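Local coordinates for quinonprotein alcohol dehydrogenase-like protein (Bacteroides thetaiotaomicron VPI-5482, PDB 4R5O), which is of unknown function but joins an immunoglobulin-like beta-sandwich to a seven-bladed beta-propeller and binds calcium ions, at residues 222-227 with 238-243; 246-251 with 268-273; 272-277 with 288-293. All coordinates share one frame; numbering follows the deposited sequence.

In the fold
The three contacts follow one another through a single propeller blade and into the next. The chain leaves strand 215-220 of one blade, runs along 222-227, and after the hairpin of strands 228-232 and 235-239 returns to it, closing contact 1. Strand 246-252 comes next; a longer excursion containing helix 253-258 ends when strands 268-270 and 272-274 pair with it in contact 2. Contact 3 opens on Ile272 and Ile273, where contact 2 ends, and closes on strand 288-294 of the following blade. The loops run in series, without nesting. Contacts 1 and 3 are alike, each joining a linker to its next blade; Asn239 ND2 reaches Gln274 OE1 between them.

Contact 1: 222-227 with 238-243; sequences RLLCFY and SNDTYK
The carbonyl oxygen Asn239 O receives the backbone N of Tyr227 at 2.8 Å, a weak bond because the hydrogen is bent to 123°, and the CA-H of Phe226 comes to the same oxygen. One residue along, Asp240 CA lies 3.1 Å from Cys225 O, a CA-H...O contact. The two segments run at close to a right angle and come nearest at Phe226 and Asp240. Ser238 sets its CB over one face of the Phe226 ring, 3.8 Å from the centroid, while Ser238 OG turns to Lys249 O. In the seven-bladed propeller, 222-227 is the linker from one blade to the innermost strand of the next, and 238-243 leaves that blade's second strand. With CG anti to its carbonyl carbon (chi1 -63°), Tyr227 carries its ring along the loop, where Asp240 O meets CE2 at the ring edge at 3.5 Å and Thr241 N sits beside CD2. Cys225 SG lies over one face of this ring. Tyr227 OH approaches the edge of the Tyr242 ring, 3.3 Å from CD2, with the two ring planes at 86°; the hydroxyl bonds to His324 ND1. Asp240 faces strand 246-252, where OD2 pairs with Lys249 and OD1 with Ser246.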
loop_
_atom_site.group_PDB
_atom_site.type_symbol
_atom_site.label_atom_id
_atom_site.label_comp_id
_atom_site.label_asym_id
_atom_site.label_seq_id
_atom_site.Cartn_x
_atom_site.Cartn_y
_atom_site.Cartn_z
ATOM N N ARG A 222 -4.880 -20.813 -18.009
ATOM C CA ARG A 222 -3.695 -21.065 -17.196
ATOM C C ARG A 222 -2.635 -19.998 -17.448
ATOM O O ARG A 222 -2.305 -19.707 -18.605
ATOM C CB ARG A 222 -3.127 -22.471 -17.508
ATOM C CG ARG A 222 -2.109 -22.964 -16.475
ATOM C CD ARG A 222 -1.574 -24.357 -16.760
ATOM N NE ARG A 222 -0.702 -24.396 -17.937
ATOM C CZ ARG A 222 0.627 -24.301 -17.896
ATOM N NH1 ARG A 222 1.258 -24.182 -16.733
ATOM N NH2 ARG A 222 1.334 -24.337 -19.019
ATOM N N LEU A 223 -2.156 -19.377 -16.354
ATOM C CA LEU A 223 -1.104 -18.355 -16.336
ATOM C C LEU A 223 -1.546 -17.013 -17.001
ATOM O O LEU A 223 -0.693 -16.130 -17.170
ATOM C CB LEU A 223 0.190 -18.866 -17.042
ATOM C CG LEU A 223 0.834 -20.141 -16.479
ATOM C CD1 LEU A 223 1.974 -20.586 -17.342
ATOM C CD2 LEU A 223 1.286 -19.962 -15.020
ATOM N N LEU A 224 -2.842 -16.837 -17.355
ATOM C CA LEU A 224 -3.269 -15.541 -17.922
ATOM C C LEU A 224 -3.366 -14.540 -16.774
ATOM O O LEU A 224 -4.186 -14.701 -15.876
ATOM C CB LEU A 224 -4.585 -15.610 -18.738
ATOM C CG LEU A 224 -5.224 -14.256 -19.171
ATOM C CD1 LEU A 224 -4.306 -13.465 -20.053
ATOM C CD2 LEU A 224 -6.541 -14.466 -19.857
ATOM N N CYS A 225 -2.523 -13.522 -16.817
ATOM C CA CYS A 225 -2.396 -12.523 -15.787
ATOM C C CYS A 225 -2.253 -11.125 -16.390
ATOM O O CYS A 225 -1.457 -10.932 -17.309
ATOM C CB CYS A 225 -1.191 -12.856 -14.901
ATOM S SG CYS A 225 -1.025 -11.777 -13.459
ATOM N N PHE A 226 -2.972 -10.132 -15.827
ATOM C CA PHE A 226 -2.749 -8.751 -16.241
ATOM C C PHE A 226 -1.730 -8.198 -15.266
ATOM O O PHE A 226 -2.110 -7.736 -14.185
ATOM C CB PHE A 226 -4.034 -7.877 -16.327
ATOM C CG PHE A 226 -5.257 -8.312 -17.105
ATOM C CD1 PHE A 226 -5.202 -9.394 -17.984
ATOM C CD2 PHE A 226 -6.459 -7.614 -16.989
ATOM C CE1 PHE A 226 -6.346 -9.818 -18.677
ATOM C CE2 PHE A 226 -7.589 -7.999 -17.729
ATOM C CZ PHE A 226 -7.533 -9.120 -18.542
ATOM N N TYR A 227 -0.434 -8.299 -15.599
ATOM C CA TYR A 227 0.651 -7.803 -14.728
ATOM C C TYR A 227 0.459 -6.334 -14.517
ATOM O O TYR A 227 0.695 -5.848 -13.426
ATOM C CB TYR A 227 2.040 -8.118 -15.309
ATOM C CG TYR A 227 2.269 -9.611 -15.417
ATOM C CD1 TYR A 227 2.454 -10.393 -14.278
ATOM C CD2 TYR A 227 2.239 -10.253 -16.652
ATOM C CE1 TYR A 227 2.621 -11.773 -14.368
ATOM C CE2 TYR A 227 2.413 -11.630 -16.750
ATOM C CZ TYR A 227 2.616 -12.382 -15.605
ATOM O OH TYR A 227 2.776 -13.739 -15.678
ATOM N N SER A 238 -4.421 -4.329 -21.207
ATOM C CA SER A 238 -3.613 -5.207 -20.362
ATOM C C SER A 238 -2.211 -5.531 -20.961
ATOM O O SER A 238 -2.019 -5.609 -22.180
ATOM C CB SER A 238 -4.340 -6.520 -20.102
ATOM O OG SER A 238 -4.447 -7.295 -21.282
ATOM N N ASN A 239 -1.250 -5.687 -20.038
ATOM C CA ASN A 239 0.103 -6.196 -20.182
ATOM C C ASN A 239 0.104 -7.557 -19.532
ATOM O O ASN A 239 -0.068 -7.628 -18.313
ATOM C CB ASN A 239 1.129 -5.236 -19.574
ATOM C CG ASN A 239 2.487 -5.848 -19.341
ATOM O OD1 ASN A 239 3.004 -5.791 -18.240
ATOM N ND2 ASN A 239 3.034 -6.557 -20.321
ATOM N N ASP A 240 0.190 -8.635 -20.331
ATOM C CA ASP A 240 0.068 -9.992 -19.834
ATOM C C ASP A 240 1.352 -10.794 -20.043
ATOM O O ASP A 240 1.298 -12.024 -20.034
ATOM C CB ASP A 240 -1.115 -10.693 -20.538
ATOM C CG ASP A 240 -1.136 -10.687 -22.068
ATOM O OD1 ASP A 240 -0.051 -10.617 -22.683
ATOM O OD2 ASP A 240 -2.237 -10.821 -22.644
ATOM N N THR A 241 2.504 -10.114 -20.162
ATOM C CA THR A 241 3.763 -10.804 -20.384
ATOM C C THR A 241 4.893 -10.236 -19.503
ATOM O O THR A 241 4.903 -9.042 -19.197
ATOM C CB THR A 241 4.135 -10.707 -21.849
ATOM O OG1 THR A 241 5.246 -11.550 -22.070
ATOM C CG2 THR A 241 4.430 -9.280 -22.308
ATOM N N TYR A 242 5.842 -11.107 -19.113
ATOM C CA TYR A 242 7.012 -10.718 -18.330
ATOM C C TYR A 242 8.299 -11.156 -19.035
ATOM O O TYR A 242 9.385 -10.921 -18.500
ATOM C CB TYR A 242 6.965 -11.313 -16.898
ATOM C CG TYR A 242 7.017 -12.825 -16.830
ATOM C CD1 TYR A 242 8.236 -13.503 -16.783
ATOM C CD2 TYR A 242 5.851 -13.582 -16.795
ATOM C CE1 TYR A 242 8.290 -14.897 -16.754
ATOM C CE2 TYR A 242 5.893 -14.974 -16.744
ATOM C CZ TYR A 242 7.113 -15.630 -16.724
ATOM O OH TYR A 242 7.126 -17.002 -16.673
ATOM N N LYS A 243 8.169 -11.833 -20.207
ATOM C CA LYS A 243 9.253 -12.490 -20.937
ATOM C C LYS A 243 8.885 -12.752 -22.415
ATOM O O LYS A 243 9.565 -12.263 -23.309
ATOM C CB LYS A 243 9.527 -13.830 -20.213
ATOM C CG LYS A 243 10.538 -14.794 -20.833
ATOM C CD LYS A 243 10.511 -16.168 -20.106
ATOM C CE LYS A 243 9.217 -16.943 -20.274
ATOM N NZ LYS A 243 9.191 -18.169 -19.436
#

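Contact 2: 246-251 with 268-273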
loop_
_atom_site.group_PDB
_atom_site.type_symbol
_atom_site.label_atom_id
_atom_site.label_comp_id
_atom_site.label_asym_id
_atom_site.label_seq_id
_atom_site.Cartn_x
_atom_site.Cartn_y
_atom_site.Cartn_z
ATOM N N SER A 246 4.335 -10.797 -26.741
ATOM C CA SER A 246 2.884 -10.672 -26.622
ATOM C C SER A 246 2.468 -9.279 -27.018
ATOM O O SER A 246 3.276 -8.360 -26.930
ATOM C CB SER A 246 2.444 -10.992 -25.188
ATOM O OG SER A 246 1.040 -10.935 -25.035
ATOM N N LYS A 247 1.227 -9.119 -27.462
ATOM C CA LYS A 247 0.693 -7.810 -27.803
ATOM C C LYS A 247 -0.198 -7.298 -26.706
ATOM O O LYS A 247 -0.816 -8.119 -26.018
ATOM C CB LYS A 247 -0.088 -7.855 -29.118
ATOM C CG LYS A 247 0.789 -7.915 -30.338
ATOM C CD LYS A 247 -0.047 -8.028 -31.563
ATOM C CE LYS A 247 0.775 -8.066 -32.822
ATOM N NZ LYS A 247 1.813 -9.139 -32.810
ATOM N N VAL A 248 -0.297 -5.947 -26.548
ATOM C CA VAL A 248 -1.244 -5.336 -25.610
ATOM C C VAL A 248 -2.619 -5.811 -26.041
ATOM O O VAL A 248 -2.915 -5.824 -27.238
ATOM C CB VAL A 248 -1.137 -3.778 -25.512
ATOM C CG1 VAL A 248 -2.328 -3.166 -24.783
ATOM C CG2 VAL A 248 0.155 -3.349 -24.847
ATOM N N LYS A 249 -3.426 -6.261 -25.083
ATOM C CA LYS A 249 -4.782 -6.728 -25.356
ATOM C C LYS A 249 -5.775 -5.920 -24.570
ATOM O O LYS A 249 -5.466 -5.473 -23.470
ATOM C CB LYS A 249 -4.908 -8.206 -25.024
ATOM C CG LYS A 249 -4.013 -9.050 -25.925
ATOM C CD LYS A 249 -4.045 -10.508 -25.584
ATOM C CE LYS A 249 -2.879 -11.208 -26.207
ATOM N NZ LYS A 249 -1.615 -10.802 -25.539
ATOM N N TYR A 250 -6.947 -5.669 -25.138
ATOM C CA TYR A 250 -7.952 -4.949 -24.372
ATOM C C TYR A 250 -9.282 -5.732 -24.418
ATOM O O TYR A 250 -9.529 -6.536 -25.323
ATOM C CB TYR A 250 -8.135 -3.484 -24.814
ATOM C CG TYR A 250 -8.648 -3.255 -26.216
ATOM C CD1 TYR A 250 -10.015 -3.200 -26.478
ATOM C CD2 TYR A 250 -7.775 -2.964 -27.255
ATOM C CE1 TYR A 250 -10.497 -2.927 -27.754
ATOM C CE2 TYR A 250 -8.243 -2.689 -28.537
ATOM C CZ TYR A 250 -9.607 -2.659 -28.780
ATOM O OH TYR A 250 -10.086 -2.410 -30.050
ATOM N N TYR A 251 -10.076 -5.524 -23.369
ATOM C CA TYR A 251 -11.390 -6.103 -23.105
ATOM C C TYR A 251 -12.381 -4.960 -22.906
ATOM O O TYR A 251 -11.968 -3.830 -22.650
ATOM C CB TYR A 251 -11.316 -7.040 -21.866
ATOM C CG TYR A 251 -10.287 -8.151 -21.974
ATOM C CD1 TYR A 251 -8.933 -7.896 -21.764
ATOM C CD2 TYR A 251 -10.673 -9.471 -22.217
ATOM C CE1 TYR A 251 -7.976 -8.900 -21.909
ATOM C CE2 TYR A 251 -9.727 -10.498 -22.309
ATOM C CZ TYR A 251 -8.378 -10.205 -22.152
ATOM O OH TYR A 251 -7.411 -11.185 -22.254
ATOM N N THR A 268 -9.185 -8.008 -27.900
ATOM C CA THR A 268 -8.652 -7.379 -29.100
ATOM C C THR A 268 -7.220 -7.006 -28.851
ATOM O O THR A 268 -6.909 -6.517 -27.763
ATOM C CB THR A 268 -9.495 -6.169 -29.447
ATOM O OG1 THR A 268 -10.859 -6.550 -29.440
ATOM C CG2 THR A 268 -9.087 -5.517 -30.756
ATOM N N GLU A 269 -6.354 -7.201 -29.840
ATOM C CA GLU A 269 -4.943 -6.838 -29.750
ATOM C C GLU A 269 -4.697 -5.489 -30.381
ATOM O O GLU A 269 -5.355 -5.128 -31.358
ATOM C CB GLU A 269 -4.034 -7.884 -30.419
ATOM C CG GLU A 269 -3.968 -9.240 -29.731
ATOM C CD GLU A 269 -3.112 -10.269 -30.449
ATOM O OE1 GLU A 269 -2.785 -10.049 -31.638
ATOM O OE2 GLU A 269 -2.828 -11.330 -29.847
ATOM N N LEU A 270 -3.762 -4.742 -29.796
ATOM C CA LEU A 270 -3.215 -3.481 -30.292
ATOM C C LEU A 270 -1.842 -3.776 -30.837
ATOM O O LEU A 270 -1.209 -4.709 -30.354
ATOM C CB LEU A 270 -3.179 -2.365 -29.210
ATOM C CG LEU A 270 -4.508 -1.748 -28.767
ATOM C CD1 LEU A 270 -4.276 -0.760 -27.642
ATOM C CD2 LEU A 270 -5.219 -1.049 -29.922
ATOM N N ASP A 271 -1.376 -3.025 -31.846
ATOM C CA ASP A 271 -0.053 -3.253 -32.429
ATOM C C ASP A 271 1.009 -2.655 -31.486
ATOM O O ASP A 271 1.584 -1.606 -31.772
ATOM C CB ASP A 271 0.033 -2.671 -33.860
ATOM C CG ASP A 271 1.300 -2.990 -34.652
ATOM O OD1 ASP A 271 2.016 -3.975 -34.290
ATOM O OD2 ASP A 271 1.554 -2.296 -35.661
ATOM N N ILE A 272 1.216 -3.313 -30.321
ATOM C CA ILE A 272 2.176 -2.957 -29.274
ATOM C C ILE A 272 2.790 -4.259 -28.783
ATOM O O ILE A 272 2.183 -4.947 -27.958
ATOM C CB ILE A 272 1.585 -2.102 -28.104
ATOM C CG1 ILE A 272 0.773 -0.884 -28.594
ATOM C CG2 ILE A 272 2.713 -1.672 -27.094
ATOM C CD1 ILE A 272 -0.146 -0.270 -27.584
ATOM N N ILE A 273 3.976 -4.615 -29.327
ATOM C CA ILE A 273 4.719 -5.820 -28.950
ATOM C C ILE A 273 5.373 -5.588 -27.603
ATOM O O ILE A 273 6.132 -4.642 -27.436
ATOM C CB ILE A 273 5.788 -6.262 -30.014
ATOM C CG1 ILE A 273 5.328 -6.172 -31.517
ATOM C CG2 ILE A 273 6.518 -7.569 -29.631
ATOM C CD1 ILE A 273 4.205 -6.953 -31.901
#
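Thr268 covers one face of the Tyr250 ring, its CB 3.8 Å from the centroid, and Leu270 meets the ring at its edge, CD2 lying 3.7 Å from CE2. The ring of Phe307 also joins Tyr250, edge to face. Tyr250 reaches this place with CG between its backbone N and carbonyl carbon (chi1 64°), which lays the ring alongside Thr268, both side chains pointing the same way. The strands pair antiparallel at the outer side of a propeller blade, and a beta bulge shifts the register by two between Lys247 and Lys249. Tyr250 and Thr268 form a hydrogen-bonded pair, closed by Tyr250 N to Thr268 O at 2.8 Å and its reciprocal bond; Leu270 N then bonds to Val248 O nearly straight, at 173°. On the other face of the sheet Glu269 lies alongside Lys249 and crosses Lys247 at about a right angle, its OE1 3.4 Å from Lys247 CD. Lys249 NZ stays 4.5 Å from Glu269 OE2, beyond a salt bridge. It is gripped instead by Lys247 O, in the carbonyl plane, and by a salt bridge to Asp240, just after strand 235-239. The bulge comes where 268-273 turns a corner through an inverse gamma turn centred on Asp271. Past it, Val248 CG2 packs on Ile272 CB at 3.8 Å, and Val248 N bonds to Ile272 O at 3.0 Å.

Contact 3: 272-277 with 288-293; sequences IIQKQK and VYTLES
Glu292 and Gln274 reach across the contact from either segment, each ending on a backbone group of the other. Glu292 leaves its backbone with CG anti to N (chi1 -179°) and stretches obliquely across Ile272 and Ile273, so that OE2 takes the N-H of Ile273 at 3.1 Å through its anti lone pair. The other oxygen, OE1, is held by a salt bridge to Lys311 and a hydrogen bond from Asn299 ND2, which leaves the carboxylate fixed from both ends and probably favours its charged form. Gln274, extended beyond CG, sends NE2 to Leu291 O at 3.2 Å; that oxygen lies almost in the amide plane and the bond is nearly straight, at 167°. Gln274 OE1 accepts from Asn239 ND2, so both ends of the amide are engaged and its rotation is set. Between these two side chains Ser293 N bonds to Ile273 O at 2.8 Å. The side chain of Ser293 turns toward the linker, and its OG accepts the N-H of Lys275 at 3.1 Å, beside the first carbons of the Lys275 chain. Ile272 CG2 lies 4.0 Å from Thr290 CG2 and also meets Glu292 CB. The strand axes cross at 73°, and the arrangement joins the linker leaving one blade to the second strand of the next in the seven-bladed beta-propeller.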
loop_
_atom_site.group_PDB
_atom_site.type_symbol
_atom_site.label_atom_id
_atom_site.label_comp_id
_atom_site.label_asym_id
_atom_site.label_seq_id
_atom_site.Cartn_x
_atom_site.Cartn_y
_atom_site.Cartn_z
ATOM N N ILE A 272 1.216 -3.313 -30.321
ATOM C CA ILE A 272 2.176 -2.957 -29.274
ATOM C C ILE A 272 2.790 -4.259 -28.783
ATOM O O ILE A 272 2.183 -4.947 -27.958
ATOM C CB ILE A 272 1.585 -2.102 -28.104
ATOM C CG1 ILE A 272 0.773 -0.884 -28.594
ATOM C CG2 ILE A 272 2.713 -1.672 -27.094
ATOM C CD1 ILE A 272 -0.146 -0.270 -27.584
ATOM N N ILE A 273 3.976 -4.615 -29.327
ATOM C CA ILE A 273 4.719 -5.820 -28.950
ATOM C C ILE A 273 5.373 -5.588 -27.603
ATOM O O ILE A 273 6.132 -4.642 -27.436
ATOM C CB ILE A 273 5.788 -6.262 -30.014
ATOM C CG1 ILE A 273 5.328 -6.172 -31.517
ATOM C CG2 ILE A 273 6.518 -7.569 -29.631
ATOM C CD1 ILE A 273 4.205 -6.953 -31.901
ATOM N N GLN A 274 5.105 -6.472 -26.654
ATOM C CA GLN A 274 5.702 -6.414 -25.329
ATOM C C GLN A 274 6.386 -7.746 -25.031
ATOM O O GLN A 274 5.852 -8.818 -25.344
ATOM C CB GLN A 274 4.654 -6.061 -24.274
ATOM C CG GLN A 274 4.090 -4.644 -24.459
ATOM C CD GLN A 274 3.051 -4.267 -23.445
ATOM O OE1 GLN A 274 2.285 -5.111 -22.944
ATOM N NE2 GLN A 274 2.928 -2.966 -23.213
ATOM N N LYS A 275 7.613 -7.666 -24.509
ATOM C CA LYS A 275 8.425 -8.834 -24.165
ATOM C C LYS A 275 8.843 -8.759 -22.693
ATOM O O LYS A 275 9.790 -9.427 -22.282
ATOM C CB LYS A 275 9.656 -8.933 -25.085
ATOM C CG LYS A 275 9.348 -9.097 -26.572
ATOM C CD LYS A 275 10.626 -9.221 -27.381
ATOM C CE LYS A 275 10.353 -9.408 -28.851
ATOM N NZ LYS A 275 11.615 -9.517 -29.629
ATOM N N GLN A 276 8.132 -7.939 -21.897
ATOM C CA GLN A 276 8.388 -7.713 -20.471
ATOM C C GLN A 276 7.206 -7.027 -19.777
ATOM O O GLN A 276 6.288 -6.536 -20.442
ATOM C CB GLN A 276 9.653 -6.832 -20.271
ATOM C CG GLN A 276 9.459 -5.375 -20.751
ATOM C CD GLN A 276 10.530 -4.444 -20.284
ATOM O OE1 GLN A 276 11.715 -4.611 -20.599
ATOM N NE2 GLN A 276 10.121 -3.405 -19.572
ATOM N N LYS A 277 7.286 -6.902 -18.441
ATOM C CA LYS A 277 6.302 -6.174 -17.662
ATOM C C LYS A 277 6.497 -4.709 -17.829
ATOM O O LYS A 277 7.601 -4.206 -17.579
ATOM C CB LYS A 277 6.371 -6.525 -16.174
ATOM C CG LYS A 277 6.097 -7.945 -15.825
ATOM C CD LYS A 277 6.052 -8.060 -14.348
ATOM C CE LYS A 277 5.849 -9.485 -13.937
ATOM N NZ LYS A 277 5.624 -9.590 -12.478
ATOM N N VAL A 288 -3.155 7.600 -22.993
ATOM C CA VAL A 288 -2.524 6.516 -22.248
ATOM C C VAL A 288 -1.270 6.151 -22.975
ATOM O O VAL A 288 -1.272 6.044 -24.198
ATOM C CB VAL A 288 -3.474 5.316 -22.031
ATOM C CG1 VAL A 288 -2.723 4.045 -21.636
ATOM C CG2 VAL A 288 -4.517 5.681 -20.981
ATOM N N TYR A 289 -0.190 5.973 -22.210
ATOM C CA TYR A 289 1.119 5.615 -22.713
ATOM C C TYR A 289 1.610 4.331 -22.130
ATOM O O TYR A 289 1.445 4.080 -20.945
ATOM C CB TYR A 289 2.138 6.725 -22.393
ATOM C CG TYR A 289 1.954 7.994 -23.182
ATOM C CD1 TYR A 289 0.953 8.903 -22.854
ATOM C CD2 TYR A 289 2.861 8.355 -24.173
ATOM C CE1 TYR A 289 0.794 10.093 -23.565
ATOM C CE2 TYR A 289 2.724 9.550 -24.883
ATOM C CZ TYR A 289 1.689 10.416 -24.573
ATOM O OH TYR A 289 1.585 11.603 -25.241
ATOM N N THR A 290 2.277 3.541 -22.948
ATOM C CA THR A 290 2.959 2.329 -22.526
ATOM C C THR A 290 4.229 2.245 -23.371
ATOM O O THR A 290 4.533 3.177 -24.095
ATOM C CB THR A 290 2.043 1.097 -22.608
ATOM O OG1 THR A 290 2.666 0.006 -21.909
ATOM C CG2 THR A 290 1.661 0.701 -24.053
ATOM N N LEU A 291 4.975 1.158 -23.246
ATOM C CA LEU A 291 6.183 0.901 -24.029
ATOM C C LEU A 291 6.018 -0.330 -24.902
ATOM O O LEU A 291 5.284 -1.272 -24.562
ATOM C CB LEU A 291 7.429 0.716 -23.134
ATOM C CG LEU A 291 7.846 1.822 -22.185
ATOM C CD1 LEU A 291 9.074 1.407 -21.470
ATOM C CD2 LEU A 291 8.093 3.142 -22.894
ATOM N N GLU A 292 6.733 -0.319 -26.013
ATOM C CA GLU A 292 6.804 -1.413 -26.965
ATOM C C GLU A 292 8.241 -1.860 -27.012
ATOM O O GLU A 292 9.152 -1.023 -26.957
ATOM C CB GLU A 292 6.269 -0.972 -28.336
ATOM C CG GLU A 292 6.297 -2.071 -29.386
ATOM C CD GLU A 292 5.721 -1.683 -30.719
ATOM O OE1 GLU A 292 6.054 -0.581 -31.208
ATOM O OE2 GLU A 292 4.988 -2.508 -31.309
ATOM N N SER A 293 8.455 -3.168 -27.072
ATOM C CA SER A 293 9.799 -3.732 -27.112
ATOM C C SER A 293 10.341 -3.635 -28.537
ATOM O O SER A 293 9.637 -3.950 -29.483
ATOM C CB SER A 293 9.791 -5.168 -26.590
ATOM O OG SER A 293 9.383 -5.192 -25.223
#